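Side-chain contacts in 5,10-methylenetetrahydrofolate dehydrogenase (Bombyx mori, PDB 5ZF1), which probably oxidises 5,10-methylenetetrahydrofolate, with NADP+ as the likely hydride acceptor, in one-carbon folate metabolism: residues A23-V26 with A32-I35; P135-A140 with F290-S295; P173-L178 with V194-R199. All coordinates share one frame; numbering follows the deposited sequence.

Interaction 1: A23-V26 with A32-I35; sequences AQWV and APTI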
loop_
_atom_site.group_PDB
_atom_site.type_symbol
_atom_site.label_atom_id
_atom_site.label_comp_id
_atom_site.label_asym_id
_atom_site.label_seq_id
_atom_site.Cartn_x
_atom_site.Cartn_y
_atom_site.Cartn_z
ATOM N N ALA B 23 32.649 -3.145 4.464
ATOM C CA ALA B 23 34.091 -3.035 4.252
ATOM C C ALA B 23 34.467 -3.388 2.819
ATOM O O ALA B 23 35.277 -2.694 2.194
ATOM C CB ALA B 23 34.841 -3.921 5.246
ATOM N N GLN B 24 33.868 -4.449 2.270
ATOM C CA GLN B 24 34.131 -4.830 0.884
ATOM C C GLN B 24 33.757 -3.711 -0.087
ATOM O O GLN B 24 34.508 -3.405 -1.020
ATOM C CB GLN B 24 33.369 -6.113 0.552
ATOM C CG GLN B 24 33.734 -6.732 -0.783
ATOM C CD GLN B 24 35.219 -6.643 -1.086
ATOM O OE1 GLN B 24 36.055 -7.074 -0.290
ATOM N NE2 GLN B 24 35.555 -6.068 -2.236
ATOM N N TRP B 25 32.587 -3.091 0.114
ATOM C CA TRP B 25 32.138 -2.019 -0.771
ATOM C C TRP B 25 32.994 -0.765 -0.603
ATOM O O TRP B 25 33.284 -0.061 -1.582
ATOM C CB TRP B 25 30.657 -1.718 -0.494
ATOM C CG TRP B 25 30.081 -0.529 -1.201
ATOM C CD1 TRP B 25 29.613 -0.483 -2.480
ATOM C CD2 TRP B 25 29.850 0.772 -0.645
ATOM N NE1 TRP B 25 29.143 0.771 -2.769
ATOM C CE2 TRP B 25 29.267 1.560 -1.657
ATOM C CE3 TRP B 25 30.083 1.348 0.611
ATOM C CZ2 TRP B 25 28.908 2.894 -1.455
ATOM C CZ3 TRP B 25 29.729 2.677 0.808
ATOM C CH2 TRP B 25 29.160 3.437 -0.226
ATOM N N VAL B 26 33.408 -0.467 0.630
ATOM C CA VAL B 26 34.308 0.668 0.836
ATOM C C VAL B 26 35.624 0.431 0.100
ATOM O O VAL B 26 36.200 1.354 -0.491
ATOM C CB VAL B 26 34.526 0.913 2.343
ATOM C CG1 VAL B 26 35.702 1.844 2.580
ATOM C CG2 VAL B 26 33.271 1.510 2.973
ATOM N N ALA B 32 32.607 5.347 3.497
ATOM C CA ALA B 32 31.711 4.599 4.367
ATOM C C ALA B 32 30.363 5.314 4.463
ATOM O O ALA B 32 30.311 6.547 4.456
ATOM C CB ALA B 32 32.318 4.438 5.761
ATOM N N PRO B 33 29.264 4.570 4.573
ATOM C CA PRO B 33 27.943 5.206 4.672
ATOM C C PRO B 33 27.848 6.108 5.888
ATOM O O PRO B 33 28.377 5.793 6.955
ATOM C CB PRO B 33 26.984 4.011 4.795
ATOM C CG PRO B 33 27.720 2.842 4.293
ATOM C CD PRO B 33 29.188 3.104 4.608
ATOM N N THR B 34 27.134 7.224 5.731
ATOM C CA THR B 34 26.957 8.206 6.793
ATOM C C THR B 34 25.477 8.408 7.076
ATOM O O THR B 34 24.668 8.461 6.146
ATOM C CB THR B 34 27.580 9.545 6.409
ATOM O OG1 THR B 34 26.950 10.031 5.219
ATOM C CG2 THR B 34 29.086 9.382 6.157
ATOM N N ILE B 35 25.139 8.531 8.359
ATOM C CA ILE B 35 23.773 8.783 8.806
ATOM C C ILE B 35 23.766 9.953 9.782
ATOM O O ILE B 35 24.668 10.100 10.617
ATOM C CB ILE B 35 23.133 7.524 9.435
ATOM C CG1 ILE B 35 21.699 7.819 9.880
ATOM C CG2 ILE B 35 23.940 6.993 10.600
ATOM C CD1 ILE B 35 20.971 6.613 10.408
#

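Interaction 2: P135-A140 with F290-S295; sequences PTIVPA and FQAAQS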
loop_
_atom_site.group_PDB
_atom_site.type_symbol
_atom_site.label_atom_id
_atom_site.label_comp_id
_atom_site.label_asym_id
_atom_site.label_seq_id
_atom_site.Cartn_x
_atom_site.Cartn_y
_atom_site.Cartn_z
ATOM N N PRO B 135 11.345 -2.022 -5.995
ATOM C CA PRO B 135 12.462 -1.831 -5.048
ATOM C C PRO B 135 12.451 -0.437 -4.433
ATOM O O PRO B 135 12.296 0.569 -5.131
ATOM C CB PRO B 135 13.711 -2.051 -5.914
ATOM C CG PRO B 135 13.242 -2.787 -7.114
ATOM C CD PRO B 135 11.830 -2.324 -7.353
ATOM N N THR B 136 12.640 -0.372 -3.120
ATOM C CA THR B 136 12.518 0.908 -2.430
ATOM C C THR B 136 13.338 0.850 -1.142
ATOM O O THR B 136 14.060 -0.121 -0.889
ATOM C CB THR B 136 11.031 1.227 -2.186
ATOM O OG1 THR B 136 10.877 2.574 -1.733
ATOM C CG2 THR B 136 10.423 0.309 -1.135
ATOM N N ILE B 137 13.250 1.902 -0.337
ATOM C CA ILE B 137 13.694 1.842 1.055
ATOM C C ILE B 137 12.486 1.451 1.891
ATOM O O ILE B 137 11.478 2.167 1.913
ATOM C CB ILE B 137 14.282 3.177 1.524
ATOM C CG1 ILE B 137 15.468 3.550 0.634
ATOM C CG2 ILE B 137 14.679 3.058 3.008
ATOM C CD1 ILE B 137 16.219 4.799 1.076
ATOM N N VAL B 138 12.583 0.315 2.571
ATOM C CA VAL B 138 11.453 -0.266 3.300
ATOM C C VAL B 138 11.545 0.102 4.778
ATOM O O VAL B 138 12.656 0.133 5.334
ATOM C CB VAL B 138 11.433 -1.789 3.101
ATOM C CG1 VAL B 138 10.313 -2.413 3.881
ATOM C CG2 VAL B 138 11.346 -2.132 1.618
ATOM N N PRO B 139 10.425 0.395 5.453
ATOM C CA PRO B 139 10.493 0.727 6.881
ATOM C C PRO B 139 11.149 -0.391 7.679
ATOM O O PRO B 139 10.961 -1.575 7.401
ATOM C CB PRO B 139 9.024 0.921 7.267
ATOM C CG PRO B 139 8.385 1.365 5.967
ATOM C CD PRO B 139 9.073 0.587 4.893
ATOM N N ALA B 140 11.945 0.003 8.677
ATOM C CA ALA B 140 12.918 -0.917 9.268
ATOM C C ALA B 140 12.263 -1.997 10.126
ATOM O O ALA B 140 12.682 -3.163 10.094
ATOM C CB ALA B 140 13.935 -0.127 10.096
ATOM N N PHE B 290 23.276 1.509 4.402
ATOM C CA PHE B 290 24.181 0.903 3.433
ATOM C C PHE B 290 23.530 0.813 2.056
ATOM O O PHE B 290 24.165 1.128 1.041
ATOM C CB PHE B 290 24.605 -0.474 3.941
ATOM C CG PHE B 290 25.591 -1.189 3.048
ATOM C CD1 PHE B 290 26.527 -0.478 2.303
ATOM C CD2 PHE B 290 25.580 -2.577 2.962
ATOM C CE1 PHE B 290 27.415 -1.142 1.489
ATOM C CE2 PHE B 290 26.474 -3.238 2.153
ATOM C CZ PHE B 290 27.396 -2.523 1.419
ATOM N N GLN B 291 22.260 0.389 1.999
ATOM C CA GLN B 291 21.550 0.354 0.721
ATOM C C GLN B 291 21.493 1.733 0.077
ATOM O O GLN B 291 21.707 1.868 -1.132
ATOM C CB GLN B 291 20.134 -0.194 0.929
ATOM C CG GLN B 291 19.293 -0.322 -0.330
ATOM C CD GLN B 291 17.801 -0.389 0.000
ATOM O OE1 GLN B 291 17.417 -0.939 1.027
ATOM N NE2 GLN B 291 16.964 0.139 -0.881
ATOM N N ALA B 292 21.181 2.767 0.860
ATOM C CA ALA B 292 21.098 4.112 0.301
ATOM C C ALA B 292 22.458 4.582 -0.205
ATOM O O ALA B 292 22.561 5.144 -1.302
ATOM C CB ALA B 292 20.544 5.087 1.335
ATOM N N ALA B 293 23.513 4.356 0.579
ATOM C CA ALA B 293 24.843 4.786 0.155
ATOM C C ALA B 293 25.245 4.126 -1.153
ATOM O O ALA B 293 25.874 4.761 -2.007
ATOM C CB ALA B 293 25.876 4.486 1.249
ATOM N N GLN B 294 24.887 2.850 -1.337
ATOM C CA GLN B 294 25.226 2.186 -2.592
ATOM C C GLN B 294 24.438 2.771 -3.755
ATOM O O GLN B 294 24.996 3.008 -4.832
ATOM C CB GLN B 294 24.964 0.690 -2.494
ATOM C CG GLN B 294 25.749 -0.025 -1.422
ATOM C CD GLN B 294 25.423 -1.494 -1.409
ATOM O OE1 GLN B 294 25.772 -2.225 -2.334
ATOM N NE2 GLN B 294 24.707 -1.931 -0.383
ATOM N N SER B 295 23.136 3.007 -3.558
ATOM C CA SER B 295 22.308 3.565 -4.625
ATOM C C SER B 295 22.823 4.925 -5.068
ATOM O O SER B 295 22.852 5.231 -6.266
ATOM C CB SER B 295 20.857 3.693 -4.156
ATOM O OG SER B 295 20.260 2.426 -3.958
HETATM O O HOH W 1 15.094 -1.226 2.463
#

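Interaction 3: P173-L178 with V194-R199; sequences PIAMML and VTICHR. With SO4 (sulfate ion), chain E.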
loop_
_atom_site.group_PDB
_atom_site.type_symbol
_atom_site.label_atom_id
_atom_site.label_comp_id
_atom_site.label_asym_id
_atom_site.label_seq_id
_atom_site.Cartn_x
_atom_site.Cartn_y
_atom_site.Cartn_z
ATOM N N PRO B 173 3.083 -1.782 6.251
ATOM C CA PRO B 173 4.226 -2.302 5.489
ATOM C C PRO B 173 4.481 -3.777 5.747
ATOM O O PRO B 173 4.912 -4.474 4.829
ATOM C CB PRO B 173 5.399 -1.423 5.962
ATOM C CG PRO B 173 4.754 -0.180 6.504
ATOM C CD PRO B 173 3.444 -0.621 7.084
ATOM N N ILE B 174 4.218 -4.283 6.948
ATOM C CA ILE B 174 4.381 -5.720 7.185
ATOM C C ILE B 174 3.426 -6.512 6.302
ATOM O O ILE B 174 3.824 -7.460 5.612
ATOM C CB ILE B 174 4.168 -6.049 8.672
ATOM C CG1 ILE B 174 5.349 -5.532 9.497
ATOM C CG2 ILE B 174 3.969 -7.574 8.842
ATOM C CD1 ILE B 174 5.207 -5.733 10.992
ATOM N N ALA B 175 2.135 -6.147 6.325
ATOM C CA ALA B 175 1.169 -6.865 5.492
ATOM C C ALA B 175 1.526 -6.772 4.020
ATOM O O ALA B 175 1.397 -7.759 3.281
ATOM C CB ALA B 175 -0.244 -6.319 5.727
ATOM N N MET B 176 1.986 -5.590 3.571
ATOM C CA MET B 176 2.299 -5.406 2.155
ATOM C C MET B 176 3.407 -6.349 1.713
ATOM O O MET B 176 3.324 -6.955 0.639
ATOM C CB MET B 176 2.687 -3.950 1.889
ATOM C CG MET B 176 2.829 -3.573 0.413
ATOM S SD MET B 176 1.300 -3.633 -0.569
ATOM C CE MET B 176 0.214 -2.495 0.278
ATOM N N MET B 177 4.445 -6.481 2.523
ATOM C CA MET B 177 5.577 -7.352 2.196
ATOM C C MET B 177 5.185 -8.814 2.260
ATOM O O MET B 177 5.649 -9.631 1.460
ATOM C CB MET B 177 6.732 -7.132 3.167
ATOM C CG MET B 177 7.009 -5.714 3.512
ATOM S SD MET B 177 8.739 -5.418 3.364
ATOM C CE MET B 177 8.799 -5.672 1.614
ATOM N N LEU B 178 4.371 -9.162 3.247
ATOM C CA LEU B 178 3.995 -10.553 3.430
ATOM C C LEU B 178 3.250 -11.096 2.221
ATOM O O LEU B 178 3.312 -12.306 1.942
ATOM C CB LEU B 178 3.144 -10.681 4.693
ATOM C CG LEU B 178 3.794 -11.172 5.975
ATOM C CD1 LEU B 178 4.934 -10.287 6.417
ATOM C CD2 LEU B 178 2.718 -11.247 7.036
ATOM N N VAL B 194 -2.768 -12.938 3.255
ATOM C CA VAL B 194 -2.648 -12.078 4.437
ATOM C C VAL B 194 -4.026 -11.574 4.817
ATOM O O VAL B 194 -4.757 -11.086 3.955
ATOM C CB VAL B 194 -1.717 -10.884 4.168
ATOM C CG1 VAL B 194 -1.678 -9.949 5.363
ATOM C CG2 VAL B 194 -0.303 -11.358 3.866
ATOM N N THR B 195 -4.377 -11.691 6.096
ATOM C CA THR B 195 -5.563 -11.023 6.634
ATOM C C THR B 195 -5.081 -9.879 7.499
ATOM O O THR B 195 -4.217 -10.077 8.354
ATOM C CB THR B 195 -6.405 -11.979 7.480
ATOM O OG1 THR B 195 -6.786 -13.111 6.692
ATOM C CG2 THR B 195 -7.661 -11.241 8.033
ATOM N N ILE B 196 -5.627 -8.683 7.273
ATOM C CA ILE B 196 -5.325 -7.508 8.075
ATOM C C ILE B 196 -6.454 -7.376 9.084
ATOM O O ILE B 196 -7.598 -7.123 8.698
ATOM C CB ILE B 196 -5.236 -6.247 7.209
ATOM C CG1 ILE B 196 -4.097 -6.391 6.181
ATOM C CG2 ILE B 196 -4.990 -5.037 8.078
ATOM C CD1 ILE B 196 -4.276 -5.470 4.991
ATOM N N CYS B 197 -6.135 -7.594 10.351
ATOM C CA CYS B 197 -7.050 -7.340 11.453
ATOM C C CYS B 197 -6.623 -6.056 12.143
ATOM O O CYS B 197 -5.472 -5.630 12.043
ATOM C CB CYS B 197 -7.049 -8.501 12.450
ATOM S SG CYS B 197 -7.683 -10.062 11.788
ATOM N N HIS B 198 -7.566 -5.432 12.845
ATOM C CA HIS B 198 -7.276 -4.114 13.405
ATOM C C HIS B 198 -8.241 -3.830 14.549
ATOM O O HIS B 198 -8.976 -4.712 15.002
ATOM C CB HIS B 198 -7.358 -3.015 12.339
ATOM C CG HIS B 198 -8.625 -3.033 11.538
ATOM N ND1 HIS B 198 -9.859 -2.696 12.068
ATOM C CD2 HIS B 198 -8.845 -3.343 10.237
ATOM C CE1 HIS B 198 -10.780 -2.802 11.123
ATOM N NE2 HIS B 198 -10.192 -3.207 10.008
ATOM N N ARG B 199 -8.236 -2.574 15.000
ATOM C CA ARG B 199 -8.943 -2.189 16.216
ATOM C C ARG B 199 -10.432 -2.474 16.137
ATOM O O ARG B 199 -11.061 -2.687 17.176
ATOM C CB ARG B 199 -8.712 -0.704 16.513
ATOM C CG ARG B 199 -9.278 0.239 15.467
ATOM C CD ARG B 199 -8.792 1.672 15.669
ATOM N NE ARG B 199 -7.333 1.755 15.656
ATOM C CZ ARG B 199 -6.633 2.862 15.901
ATOM N NH1 ARG B 199 -7.260 4.006 16.176
ATOM N NH2 ARG B 199 -5.300 2.834 15.870
HETATM S S SO4 E . -4.792 -0.911 14.892
HETATM O O1 SO4 E . -3.784 -0.572 13.887
HETATM O O2 SO4 E . -4.798 -2.285 15.351
HETATM O O3 SO4 E . -4.530 -0.056 16.041
HETATM O O4 SO4 E . -6.134 -0.595 14.380
#

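Interaction 1: A23-V26 with A32-I35
Trp25 and Val26 meet Pro33 and Ala32 where helix 7-26 ends and the chain turns back into strand 34-40. This joins helix to strand in the folate dehydrogenase/cyclohydrolase catalytic domain. The contact is small, about 129 Å² counting both sides, and it has two unlike halves.

The inner half is Trp25 against Pro33. CG of Trp25 lies anti to its backbone N (chi1 173°), which swings the indole toward the proline. The six-membered ring leads. Its CZ3 lies 3.9 Å from CD of Pro33 and 4.0 Å from CG of Pro33. The pyrrolidine comes at the indole obliquely, and the two side chains pass one another, pointing opposite ways. Helix 277-298 packs against this half. Phe290 meets the indole edge-to-face, and Ala293 touches both Trp25 and Pro33. Pro33 is buried, and its backbone is hydrogen-bonded to Asp63.

The outer half is Val26 against Ala32. Val26 uses only its CG2 branch, which stands anti to the carbonyl carbon. That methyl sits 3.7 Å from CA of Ala32 and 3.9 Å from N of Ala32, so it rests mainly on backbone. The methyl of Ala32 points away from the helix, and its CB is 4.2 Å from CG2 of Val26. Both residues are partly exposed, so this is the looser, more solvent-facing side.

The side-chain contacts between the two segments are apolar, and none is a hydrogen bond. The polar bonds lie elsewhere. Trp25 O accepts a hydrogen bond from Asn30 ND2 in the turn. Thr34 OG1 is held by Ser90 and Asp92. Between these two segments, the helix end and strand start therefore probably fit through shape and van der Waals contact alone.

Interaction 2: P135-A140 with F290-S295
A side-chain amide tethers a loop to a helix here: Gln291 of helix 277-298 grips the backbone of Thr136 and, through a water, that of Val138. The loop runs from helix 124-131 to helix 140-151, with Pro139 at the N-cap of the latter. Helix 277-298, near the C-terminus, also packs on helix 7-26. Gln291 has CG anti to its backbone N (chi1 -178°) and runs on extended, which carries the amide across to the loop. NE2 of Gln291 donates to O of Thr136 at 2.9 Å, and the N-H points almost straight at the oxygen (165°). The acceptor lies close to the glutamine's amide plane. The donor, however, stands well above the carbonyl plane of Thr136. Thr136 OG1 turns elsewhere, to Asn126 O. Beside the amide, Ile137 CG1 lies 4.0 Å from Gln291 NE2, and Ile137 CD1 reaches CB of Ala292 at 4.3 Å. A leucine in place of Gln291 would probably leave the Thr136 carbonyl without this donor and the water without its glutamine acceptor. That water donates to OE1 of Gln291 at 2.7 Å and accepts from N of Val138 at 2.9 Å.

Interaction 3: P173-L178 with V194-R199
Ala175 sets its CB against two strand side chains at once, 3.9 Å from CG1 of Val194 and 3.9 Å from CG1 of Ile196. One turn on, CB of Leu178 meets CG2 of Val194 at 3.6 Å. Val194 thus uses both branches. CG1, anti to the backbone N (chi1 176°), touches Ala175, while CG2 turns to Leu178. Ile196 offers mainly CG1, with CD1 just behind it. The contact is buried and wholly apolar.

The axes of 173-178 and 194-197 approach to 8.9 Å and run almost antiparallel. The small alanine probably allows this close approach. Leu178 also packs on Ala161 and Val163 of the neighbouring strand. On the strand's outer edge, Val194, Thr195 and Ile196 pair antiparallel with a strand of the second subunit, so the sheet continues through the dimer.

Beyond the strand, Arg199 holds a sulfate ion, probably from the crystallisation liquor. Its backbone N donates to O4 of the sulfate at 3.0 Å, its NE to the same O4 at 2.9 Å, and its NH2 to O3 of the sulfate at 3.0 Å. A bend at chi3 (57°) folds the side chain around the anion, which meets the guanidinium at its edge. Arg166 N and Thr220 OG1 also bond the sulfate.

Strand 160-164, helix 171-178 and strand 193-197 form a beta-alpha-beta unit of the Rossmann fold. An anion site just after the second strand is consistent with the place where such folds bind the 2'-phosphate of NADP+.

Helix 277-298, one side of interaction 2, also packs on interaction 1. The centres of these two are about 13 Å apart, and CZ2 of Trp25 packs on O of Ala293 at 3.6 Å. The helix thus ties the loop at 135-140 to the N-terminal catalytic part. Interactions 2 and 3 have centres about 22 Å apart. They meet where CG of Pro139 comes within 4.0 Å of CG of Pro173. Interactions 1 and 3 do not touch. Their centres are about 33 Å apart, on opposite sides of the chain's centre. Of the three, interaction 3 carries the bound sulfate and reaches the second subunit.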